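Local coordinates for protein taurine dioxygenase (Burkholderia ambifaria, PDB 5VN6) that probably oxidises taurine as a metal-dependent dioxygenase of the TfdA family, and holds a magnesium ion at its metal site in this crystal, at residues Q55-A66 / F117-D125; L145-L156 / L232-A240. All blocks are in the same frame, centred on the assembly; numbering follows the deposited sequence.

Contact 1: Q55-A66 / F117-D125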
loop_
_atom_site.group_PDB
_atom_site.type_symbol
_atom_site.label_atom_id
_atom_site.label_comp_id
_atom_site.label_asym_id
_atom_site.label_seq_id
_atom_site.Cartn_x
_atom_site.Cartn_y
_atom_site.Cartn_z
ATOM N N GLN A 55 -11.844 0.848 23.182
ATOM C CA GLN A 55 -11.875 2.114 23.903
ATOM C C GLN A 55 -13.337 2.468 24.127
ATOM O O GLN A 55 -13.959 3.187 23.339
ATOM C CB GLN A 55 -11.120 3.195 23.141
ATOM C CG GLN A 55 -9.612 2.977 23.103
ATOM C CD GLN A 55 -9.029 2.777 24.487
ATOM O OE1 GLN A 55 -8.949 3.721 25.291
ATOM N NE2 GLN A 55 -8.629 1.544 24.785
ATOM N N ASP A 56 -13.892 1.936 25.220
ATOM C CA ASP A 56 -15.259 2.233 25.625
ATOM C C ASP A 56 -15.219 3.517 26.442
ATOM O O ASP A 56 -15.053 3.502 27.661
ATOM C CB ASP A 56 -15.844 1.074 26.419
ATOM C CG ASP A 56 -17.273 1.335 26.858
ATOM O OD1 ASP A 56 -18.150 1.471 25.977
ATOM O OD2 ASP A 56 -17.521 1.397 28.083
ATOM N N ILE A 57 -15.432 4.643 25.764
ATOM C CA ILE A 57 -15.259 5.956 26.366
ATOM C C ILE A 57 -16.431 6.826 25.944
ATOM O O ILE A 57 -17.150 6.527 24.988
ATOM C CB ILE A 57 -13.927 6.627 25.954
ATOM C CG1 ILE A 57 -13.865 6.805 24.431
ATOM C CG2 ILE A 57 -12.740 5.788 26.430
ATOM C CD1 ILE A 57 -12.616 7.529 23.933
ATOM N N THR A 58 -16.604 7.927 26.657
ATOM C CA THR A 58 -17.644 8.871 26.307
ATOM C C THR A 58 -17.092 9.906 25.345
ATOM O O THR A 58 -15.878 10.053 25.173
ATOM C CB THR A 58 -18.181 9.558 27.556
ATOM O OG1 THR A 58 -17.223 10.526 28.005
ATOM C CG2 THR A 58 -18.395 8.531 28.662
ATOM N N ARG A 59 -18.009 10.604 24.680
ATOM C CA ARG A 59 -17.591 11.639 23.745
ATOM C C ARG A 59 -16.886 12.778 24.466
ATOM O O ARG A 59 -15.902 13.329 23.955
ATOM C CB ARG A 59 -18.802 12.108 22.942
ATOM C CG ARG A 59 -19.424 10.935 22.175
ATOM C CD ARG A 59 -20.779 11.256 21.568
ATOM N NE ARG A 59 -21.134 10.327 20.494
ATOM C CZ ARG A 59 -21.392 9.032 20.663
ATOM N NH1 ARG A 59 -21.333 8.484 21.873
ATOM N NH2 ARG A 59 -21.708 8.279 19.617
ATOM N N ALA A 60 -17.350 13.124 25.675
ATOM C CA ALA A 60 -16.634 14.117 26.465
ATOM C C ALA A 60 -15.204 13.655 26.735
ATOM O O ALA A 60 -14.261 14.447 26.630
ATOM C CB ALA A 60 -17.387 14.415 27.767
ATOM N N GLU A 61 -15.015 12.364 27.041
ATOM C CA GLU A 61 -13.659 11.856 27.258
ATOM C C GLU A 61 -12.838 11.848 25.971
ATOM O O GLU A 61 -11.645 12.174 25.995
ATOM C CB GLU A 61 -13.696 10.457 27.876
ATOM C CG GLU A 61 -14.374 10.406 29.235
ATOM C CD GLU A 61 -14.521 8.994 29.772
ATOM O OE1 GLU A 61 -14.745 8.068 28.968
ATOM O OE2 GLU A 61 -14.435 8.817 31.008
ATOM N N HIS A 62 -13.454 11.480 24.840
ATOM C CA HIS A 62 -12.768 11.545 23.547
ATOM C C HIS A 62 -12.286 12.963 23.274
ATOM O O HIS A 62 -11.132 13.184 22.880
ATOM C CB HIS A 62 -13.719 11.066 22.435
ATOM C CG HIS A 62 -13.125 11.043 21.053
ATOM N ND1 HIS A 62 -13.784 10.470 19.980
ATOM C CD2 HIS A 62 -11.952 11.515 20.562
ATOM C CE1 HIS A 62 -13.045 10.595 18.891
ATOM N NE2 HIS A 62 -11.930 11.228 19.216
ATOM N N VAL A 63 -13.170 13.940 23.489
ATOM C CA VAL A 63 -12.835 15.339 23.278
ATOM C C VAL A 63 -11.764 15.789 24.266
ATOM O O VAL A 63 -10.766 16.406 23.883
ATOM C CB VAL A 63 -14.117 16.187 23.397
ATOM C CG1 VAL A 63 -13.797 17.630 23.727
ATOM C CG2 VAL A 63 -14.922 16.085 22.103
ATOM N N ALA A 64 -11.952 15.478 25.550
ATOM C CA ALA A 64 -11.000 15.912 26.568
ATOM C C ALA A 64 -9.630 15.259 26.394
ATOM O O ALA A 64 -8.607 15.880 26.708
ATOM C CB ALA A 64 -11.554 15.626 27.961
ATOM N N PHE A 65 -9.577 14.014 25.909
ATOM C CA PHE A 65 -8.275 13.415 25.630
ATOM C C PHE A 65 -7.572 14.150 24.498
ATOM O O PHE A 65 -6.381 14.464 24.598
ATOM C CB PHE A 65 -8.414 11.925 25.295
ATOM C CG PHE A 65 -7.138 11.298 24.762
ATOM C CD1 PHE A 65 -6.085 11.000 25.614
ATOM C CD2 PHE A 65 -6.989 11.023 23.406
ATOM C CE1 PHE A 65 -4.904 10.431 25.124
ATOM C CE2 PHE A 65 -5.817 10.450 22.917
ATOM C CZ PHE A 65 -4.772 10.152 23.787
ATOM N N ALA A 66 -8.293 14.428 23.403
ATOM C CA ALA A 66 -7.674 15.098 22.262
ATOM C C ALA A 66 -7.211 16.499 22.624
ATOM O O ALA A 66 -6.200 16.982 22.104
ATOM C CB ALA A 66 -8.653 15.162 21.098
ATOM N N PHE A 117 -2.516 19.626 13.521
ATOM C CA PHE A 117 -1.480 18.861 14.211
ATOM C C PHE A 117 -1.711 17.365 14.048
ATOM O O PHE A 117 -0.763 16.589 13.828
ATOM C CB PHE A 117 -1.522 19.308 15.687
ATOM C CG PHE A 117 -0.863 18.385 16.693
ATOM C CD1 PHE A 117 0.293 18.798 17.357
ATOM C CD2 PHE A 117 -1.457 17.181 17.081
ATOM C CE1 PHE A 117 0.882 17.997 18.327
ATOM C CE2 PHE A 117 -0.869 16.373 18.043
ATOM C CZ PHE A 117 0.299 16.785 18.674
ATOM N N GLY A 118 -2.968 16.950 14.146
ATOM C CA GLY A 118 -3.289 15.539 14.158
ATOM C C GLY A 118 -4.734 15.354 14.556
ATOM O O GLY A 118 -5.511 16.318 14.585
ATOM N N CYS A 119 -5.058 14.118 14.929
ATOM C CA CYS A 119 -6.441 13.696 15.061
ATOM C C CYS A 119 -6.545 12.488 15.988
ATOM O O CYS A 119 -5.646 11.638 16.039
ATOM C CB CYS A 119 -7.001 13.359 13.671
ATOM S SG CYS A 119 -8.733 12.924 13.607
ATOM N N VAL A 120 -7.663 12.411 16.702
ATOM C CA VAL A 120 -8.046 11.232 17.472
ATOM C C VAL A 120 -9.346 10.719 16.877
ATOM O O VAL A 120 -10.386 11.383 16.976
ATOM C CB VAL A 120 -8.214 11.523 18.969
ATOM C CG1 VAL A 120 -8.629 10.241 19.682
ATOM C CG2 VAL A 120 -6.929 12.132 19.576
ATOM N N LEU A 121 -9.293 9.540 16.270
ATOM C CA LEU A 121 -10.376 8.996 15.461
ATOM C C LEU A 121 -10.883 7.709 16.093
ATOM O O LEU A 121 -10.091 6.802 16.363
ATOM C CB LEU A 121 -9.886 8.737 14.029
ATOM C CG LEU A 121 -10.885 8.098 13.050
ATOM C CD1 LEU A 121 -12.125 8.972 12.884
ATOM C CD2 LEU A 121 -10.245 7.816 11.690
ATOM N N ARG A 122 -12.194 7.623 16.336
ATOM C CA ARG A 122 -12.782 6.434 16.942
ATOM C C ARG A 122 -13.829 5.819 16.018
ATOM O O ARG A 122 -14.651 6.526 15.428
ATOM C CB ARG A 122 -13.420 6.736 18.319
ATOM C CG ARG A 122 -14.063 5.487 18.925
ATOM C CD ARG A 122 -14.337 5.558 20.413
ATOM N NE ARG A 122 -15.502 6.365 20.705
ATOM C CZ ARG A 122 -16.342 6.143 21.705
ATOM N NH1 ARG A 122 -16.163 5.107 22.522
ATOM N NH2 ARG A 122 -17.366 6.971 21.882
ATOM N N CYS A 123 -13.810 4.494 15.905
ATOM C CA CYS A 123 -14.819 3.779 15.129
ATOM C C CYS A 123 -15.973 3.421 16.050
ATOM O O CYS A 123 -15.782 2.709 17.040
ATOM C CB CYS A 123 -14.235 2.514 14.496
ATOM S SG CYS A 123 -15.436 1.529 13.537
ATOM N N ILE A 124 -17.175 3.870 15.695
ATOM C CA ILE A 124 -18.357 3.613 16.502
ATOM C C ILE A 124 -18.983 2.292 16.073
ATOM O O ILE A 124 -19.085 1.349 16.866
ATOM C CB ILE A 124 -19.364 4.771 16.391
ATOM C CG1 ILE A 124 -18.697 6.105 16.764
ATOM C CG2 ILE A 124 -20.565 4.501 17.282
ATOM C CD1 ILE A 124 -18.020 6.112 18.130
ATOM N N ASP A 125 -19.439 2.227 14.823
ATOM C CA ASP A 125 -19.936 0.989 14.242
ATOM C C ASP A 125 -19.518 0.935 12.780
ATOM O O ASP A 125 -19.190 1.955 12.167
ATOM C CB ASP A 125 -21.465 0.868 14.376
HETATM O O HOH W 1 -16.328 8.999 20.259
#
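R122 and V120, neighbours on one face of strand 118-125, meet the loop before helix 59-67 and the side of the helix turned to the larger sheet of the cupin-type fold typical of TauD/TfdA dioxygenases. The R122 guanidinium closes on the extended loop leading into the helix. Its NH1 donates to Q55 O at 3.0 Å, in the carbonyl plane and 12° from the guanidinium plane, and makes a second, weak bond to I57 O. CG1 of I57 lies over one guanidinium face, 3.4 Å from R122 NH1, placed there by a chi1 of 60° that sets CG1 between the backbone N and the carbonyl carbon. H62 ties the helix to the strand backbone: its NE2 donates to V120 O at 2.7 Å, in the ring plane but from above the carbonyl plane. A water accepts from R122 NE at 2.8 Å and also bonds H62 ND1, so both nitrogens of the imidazole are engaged. V120 CG2 packs on A66 CB at 3.8 Å and on F65 CE2 at 3.9 Å, the valine and phenylalanine side chains crossing nearly at right angles.

Further out, R59 NH2 forms a salt bridge with E280 of strand 278-284. R122 NH2 lies over a face of the R59 guanidinium, 4.2 Å from R59 NH1, and E280 probably offsets the like charges. L121, its CB directed away from the helix, has its side chain about 8 Å from the magnesium ion held by H106, D108 and H266. A capping box fixes the helix start: E61 N donates to T58 OG1 and T58 N to E61 OE1.

Contact 2: L145-L156 / L232-A240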
loop_
_atom_site.group_PDB
_atom_site.type_symbol
_atom_site.label_atom_id
_atom_site.label_comp_id
_atom_site.label_asym_id
_atom_site.label_seq_id
_atom_site.Cartn_x
_atom_site.Cartn_y
_atom_site.Cartn_z
ATOM N N LEU A 145 15.313 9.482 0.458
ATOM C CA LEU A 145 15.528 10.066 -0.863
ATOM C C LEU A 145 17.004 10.017 -1.236
ATOM O O LEU A 145 17.867 10.015 -0.350
ATOM C CB LEU A 145 15.038 11.516 -0.915
ATOM C CG LEU A 145 13.529 11.717 -0.825
ATOM C CD1 LEU A 145 13.233 13.224 -0.702
ATOM C CD2 LEU A 145 12.790 11.085 -2.029
ATOM N N PRO A 146 17.331 9.931 -2.523
ATOM C CA PRO A 146 18.739 9.996 -2.929
ATOM C C PRO A 146 19.305 11.396 -2.758
ATOM O O PRO A 146 18.574 12.395 -2.778
ATOM C CB PRO A 146 18.718 9.569 -4.404
ATOM C CG PRO A 146 17.302 9.593 -4.822
ATOM C CD PRO A 146 16.448 9.464 -3.608
ATOM N N ASP A 147 20.632 11.454 -2.590
ATOM C CA ASP A 147 21.291 12.721 -2.287
ATOM C C ASP A 147 20.954 13.808 -3.298
ATOM O O ASP A 147 20.721 14.963 -2.920
ATOM C CB ASP A 147 22.811 12.532 -2.223
ATOM C CG ASP A 147 23.243 11.746 -1.014
ATOM O OD1 ASP A 147 22.481 11.746 -0.023
ATOM O OD2 ASP A 147 24.341 11.146 -1.051
ATOM N N HIS A 148 20.931 13.470 -4.589
ATOM C CA HIS A 148 20.694 14.506 -5.587
ATOM C C HIS A 148 19.256 15.011 -5.542
ATOM O O HIS A 148 18.989 16.141 -5.963
ATOM C CB HIS A 148 21.063 13.999 -6.987
ATOM C CG HIS A 148 20.042 13.085 -7.595
ATOM N ND1 HIS A 148 20.084 11.716 -7.440
ATOM C CD2 HIS A 148 18.964 13.343 -8.375
ATOM C CE1 HIS A 148 19.063 11.169 -8.083
ATOM N NE2 HIS A 148 18.369 12.136 -8.659
ATOM N N VAL A 149 18.315 14.200 -5.052
ATOM C CA VAL A 149 16.948 14.693 -4.895
ATOM C C VAL A 149 16.869 15.626 -3.696
ATOM O O VAL A 149 16.157 16.635 -3.724
ATOM C CB VAL A 149 15.941 13.531 -4.759
ATOM C CG1 VAL A 149 14.485 14.094 -4.569
ATOM C CG2 VAL A 149 16.004 12.616 -5.986
ATOM N N LYS A 150 17.574 15.290 -2.615
ATOM C CA LYS A 150 17.561 16.151 -1.441
ATOM C C LYS A 150 18.137 17.525 -1.764
ATOM O O LYS A 150 17.572 18.555 -1.373
ATOM C CB LYS A 150 18.340 15.496 -0.299
ATOM C CG LYS A 150 17.640 14.287 0.323
ATOM C CD LYS A 150 18.501 13.705 1.440
ATOM C CE LYS A 150 17.833 12.502 2.080
ATOM N NZ LYS A 150 18.678 11.831 3.107
ATOM N N GLN A 151 19.261 17.557 -2.484
ATOM C CA GLN A 151 19.833 18.828 -2.920
ATOM C C GLN A 151 18.857 19.600 -3.804
ATOM O O GLN A 151 18.665 20.807 -3.627
ATOM C CB GLN A 151 21.149 18.578 -3.657
ATOM C CG GLN A 151 22.228 17.943 -2.796
ATOM C CD GLN A 151 23.352 17.348 -3.616
ATOM O OE1 GLN A 151 23.712 17.875 -4.673
ATOM N NE2 GLN A 151 23.932 16.256 -3.122
ATOM N N GLN A 152 18.221 18.905 -4.747
ATOM C CA GLN A 152 17.311 19.542 -5.687
ATOM C C GLN A 152 16.080 20.137 -4.999
ATOM O O GLN A 152 15.580 21.180 -5.435
ATOM C CB GLN A 152 16.886 18.508 -6.740
ATOM C CG GLN A 152 15.795 18.960 -7.718
ATOM C CD GLN A 152 16.312 19.554 -9.021
ATOM O OE1 GLN A 152 17.311 20.268 -9.044
ATOM N NE2 GLN A 152 15.625 19.244 -10.122
ATOM N N ILE A 153 15.565 19.501 -3.938
ATOM C CA ILE A 153 14.293 19.933 -3.345
ATOM C C ILE A 153 14.477 20.796 -2.104
ATOM O O ILE A 153 13.481 21.292 -1.562
ATOM C CB ILE A 153 13.378 18.732 -3.022
ATOM C CG1 ILE A 153 13.919 17.941 -1.828
ATOM C CG2 ILE A 153 13.217 17.826 -4.270
ATOM C CD1 ILE A 153 12.999 16.807 -1.360
ATOM N N ALA A 154 15.719 21.017 -1.658
ATOM C CA ALA A 154 15.954 21.622 -0.348
ATOM C C ALA A 154 15.198 22.937 -0.157
ATOM O O ALA A 154 14.559 23.140 0.881
ATOM C CB ALA A 154 17.453 21.830 -0.135
ATOM N N ASP A 155 15.217 23.828 -1.151
ATOM C CA ASP A 155 14.556 25.124 -1.007
ATOM C C ASP A 155 13.221 25.215 -1.751
ATOM O O ASP A 155 12.633 26.299 -1.818
ATOM C CB ASP A 155 15.499 26.264 -1.444
ATOM C CG ASP A 155 15.914 26.180 -2.911
ATOM O OD1 ASP A 155 15.219 25.527 -3.718
ATOM O OD2 ASP A 155 16.968 26.755 -3.257
ATOM N N LEU A 156 12.718 24.109 -2.290
ATOM C CA LEU A 156 11.480 24.162 -3.046
ATOM C C LEU A 156 10.290 24.438 -2.134
ATOM O O LEU A 156 10.236 23.992 -0.990
ATOM C CB LEU A 156 11.256 22.843 -3.804
ATOM C CG LEU A 156 12.128 22.613 -5.038
ATOM C CD1 LEU A 156 11.822 21.241 -5.711
ATOM C CD2 LEU A 156 11.949 23.785 -6.026
ATOM N N LEU A 232 9.078 15.767 -11.186
ATOM C CA LEU A 232 9.676 15.667 -9.861
ATOM C C LEU A 232 8.610 15.606 -8.784
ATOM O O LEU A 232 8.714 14.811 -7.837
ATOM C CB LEU A 232 10.615 16.855 -9.606
ATOM C CG LEU A 232 11.237 16.942 -8.199
ATOM C CD1 LEU A 232 12.095 15.712 -7.863
ATOM C CD2 LEU A 232 12.057 18.226 -8.054
ATOM N N LEU A 233 7.566 16.435 -8.915
ATOM C CA LEU A 233 6.498 16.414 -7.924
ATOM C C LEU A 233 5.834 15.045 -7.878
ATOM O O LEU A 233 5.612 14.490 -6.790
ATOM C CB LEU A 233 5.484 17.528 -8.217
ATOM C CG LEU A 233 4.254 17.604 -7.299
ATOM C CD1 LEU A 233 4.662 17.800 -5.831
ATOM C CD2 LEU A 233 3.251 18.664 -7.741
ATOM N N HIS A 234 5.577 14.450 -9.052
ATOM C CA HIS A 234 4.996 13.106 -9.092
ATOM C C HIS A 234 5.885 12.090 -8.391
ATOM O O HIS A 234 5.389 11.228 -7.654
ATOM C CB HIS A 234 4.735 12.691 -10.539
ATOM C CG HIS A 234 3.668 13.511 -11.192
ATOM N ND1 HIS A 234 3.469 13.547 -12.556
ATOM C CD2 HIS A 234 2.753 14.357 -10.654
ATOM C CE1 HIS A 234 2.465 14.368 -12.831
ATOM N NE2 HIS A 234 2.005 14.862 -11.693
ATOM N N TYR A 235 7.200 12.196 -8.591
ATOM C CA TYR A 235 8.128 11.292 -7.929
ATOM C C TYR A 235 8.052 11.440 -6.413
ATOM O O TYR A 235 8.064 10.444 -5.681
ATOM C CB TYR A 235 9.548 11.562 -8.438
ATOM C CG TYR A 235 10.631 10.875 -7.641
ATOM C CD1 TYR A 235 11.055 9.576 -7.956
ATOM C CD2 TYR A 235 11.245 11.527 -6.576
ATOM C CE1 TYR A 235 12.074 8.953 -7.216
ATOM C CE2 TYR A 235 12.245 10.918 -5.848
ATOM C CZ TYR A 235 12.658 9.643 -6.175
ATOM O OH TYR A 235 13.635 9.070 -5.417
ATOM N N LEU A 236 7.965 12.681 -5.930
ATOM C CA LEU A 236 7.882 12.938 -4.495
ATOM C C LEU A 236 6.570 12.427 -3.897
ATOM O O LEU A 236 6.585 11.663 -2.924
ATOM C CB LEU A 236 8.054 14.443 -4.233
ATOM C CG LEU A 236 9.437 14.999 -4.559
ATOM C CD1 LEU A 236 9.603 16.533 -4.276
ATOM C CD2 LEU A 236 10.539 14.173 -3.821
ATOM N N ILE A 237 5.421 12.818 -4.465
ATOM C CA ILE A 237 4.158 12.383 -3.871
ATOM C C ILE A 237 4.006 10.870 -3.948
ATOM O O ILE A 237 3.334 10.270 -3.098
ATOM C CB ILE A 237 2.919 13.054 -4.505
ATOM C CG1 ILE A 237 2.692 12.519 -5.924
ATOM C CG2 ILE A 237 2.957 14.607 -4.368
ATOM C CD1 ILE A 237 1.279 12.743 -6.442
ATOM N N GLY A 238 4.591 10.231 -4.968
ATOM C CA GLY A 238 4.536 8.780 -5.054
ATOM C C GLY A 238 5.363 8.050 -4.005
ATOM O O GLY A 238 5.285 6.819 -3.926
ATOM N N GLN A 239 6.208 8.761 -3.260
ATOM C CA GLN A 239 6.972 8.106 -2.202
ATOM C C GLN A 239 6.041 7.546 -1.137
ATOM O O GLN A 239 6.365 6.537 -0.503
ATOM C CB GLN A 239 7.998 9.089 -1.585
ATOM C CG GLN A 239 9.081 9.618 -2.568
ATOM C CD GLN A 239 9.936 8.483 -3.209
ATOM O OE1 GLN A 239 10.618 7.726 -2.504
ATOM N NE2 GLN A 239 9.887 8.372 -4.538
ATOM N N ALA A 240 4.863 8.164 -0.946
ATOM C CA ALA A 240 3.922 7.649 0.042
ATOM C C ALA A 240 3.367 6.295 -0.358
ATOM O O ALA A 240 2.789 5.609 0.485
ATOM C CB ALA A 240 2.746 8.610 0.260
#
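Two helices, 147-153 and 228-237, pack through an apolar seam; the axes of 147-153 and 232-237 come within 12.4 Å, with their directions 116° apart. No hydrogen bond crosses it. L232 and L236, one turn apart, supply the methyls from the 232-240 side in this half of the seam. L232 CD2 reaches Q152 CG and L156 CD1, both at 3.8 Å, and also meets CG2 of I153. That same CG2 faces L236 CD1 tip to tip at 3.8 Å, while L236 CD2 slides past V149 CG1. I153 presents this methyl because its chi1 of 72° puts CG2 anti to the carbonyl carbon.

At the other end of the seam Y235 closes the contact. Its CE2 touches L145 CD2 at 3.9 Å and, a little farther off, V149 CG1; its OH sits 3.4 Å from P146 CD, just before the helix begins. The ring is backed within its own segment by Q239, whose NE2 lies 3.4 Å above the ring plane over its centre and donates to Y235 O. This bond holds the amide of the bent side chain; Q239 CG lies 4.0 Å from L145 CD2.

Beneath the seam lies the four-stranded antiparallel sheet: I153 rests on V190 and L156 on V189 of strand 185-192, and L236 touches V189 as well as F210 of strand 207-210. Helix 138-143 flanks the 3-10 end, with A141 against Q239 and M138 against A240.

In the fold
Along the chain from the N terminus, contact 1 comes first: helix 59-67 follows strand 49-52 of the mixed sheet, and the chain returns 51 residues later in strand 118-125 to close the loop. That loop includes strand 87-91 and two metal ligands, H106 and D108. Contact 2 opens only afterwards, with 145-156, and closes at 232-240, spanning the four-stranded antiparallel sheet. The two loops are thus in series, neither nested nor crossed. The centres of contact 1 and contact 2 are about 35 Å apart, on opposite sides of the chain's centre; the nearest atoms of contact 1 and contact 2 are about 16 Å apart. Contact 1 joins a helix to the mixed sheet; contact 2 pairs two helices beside the four-stranded sheet.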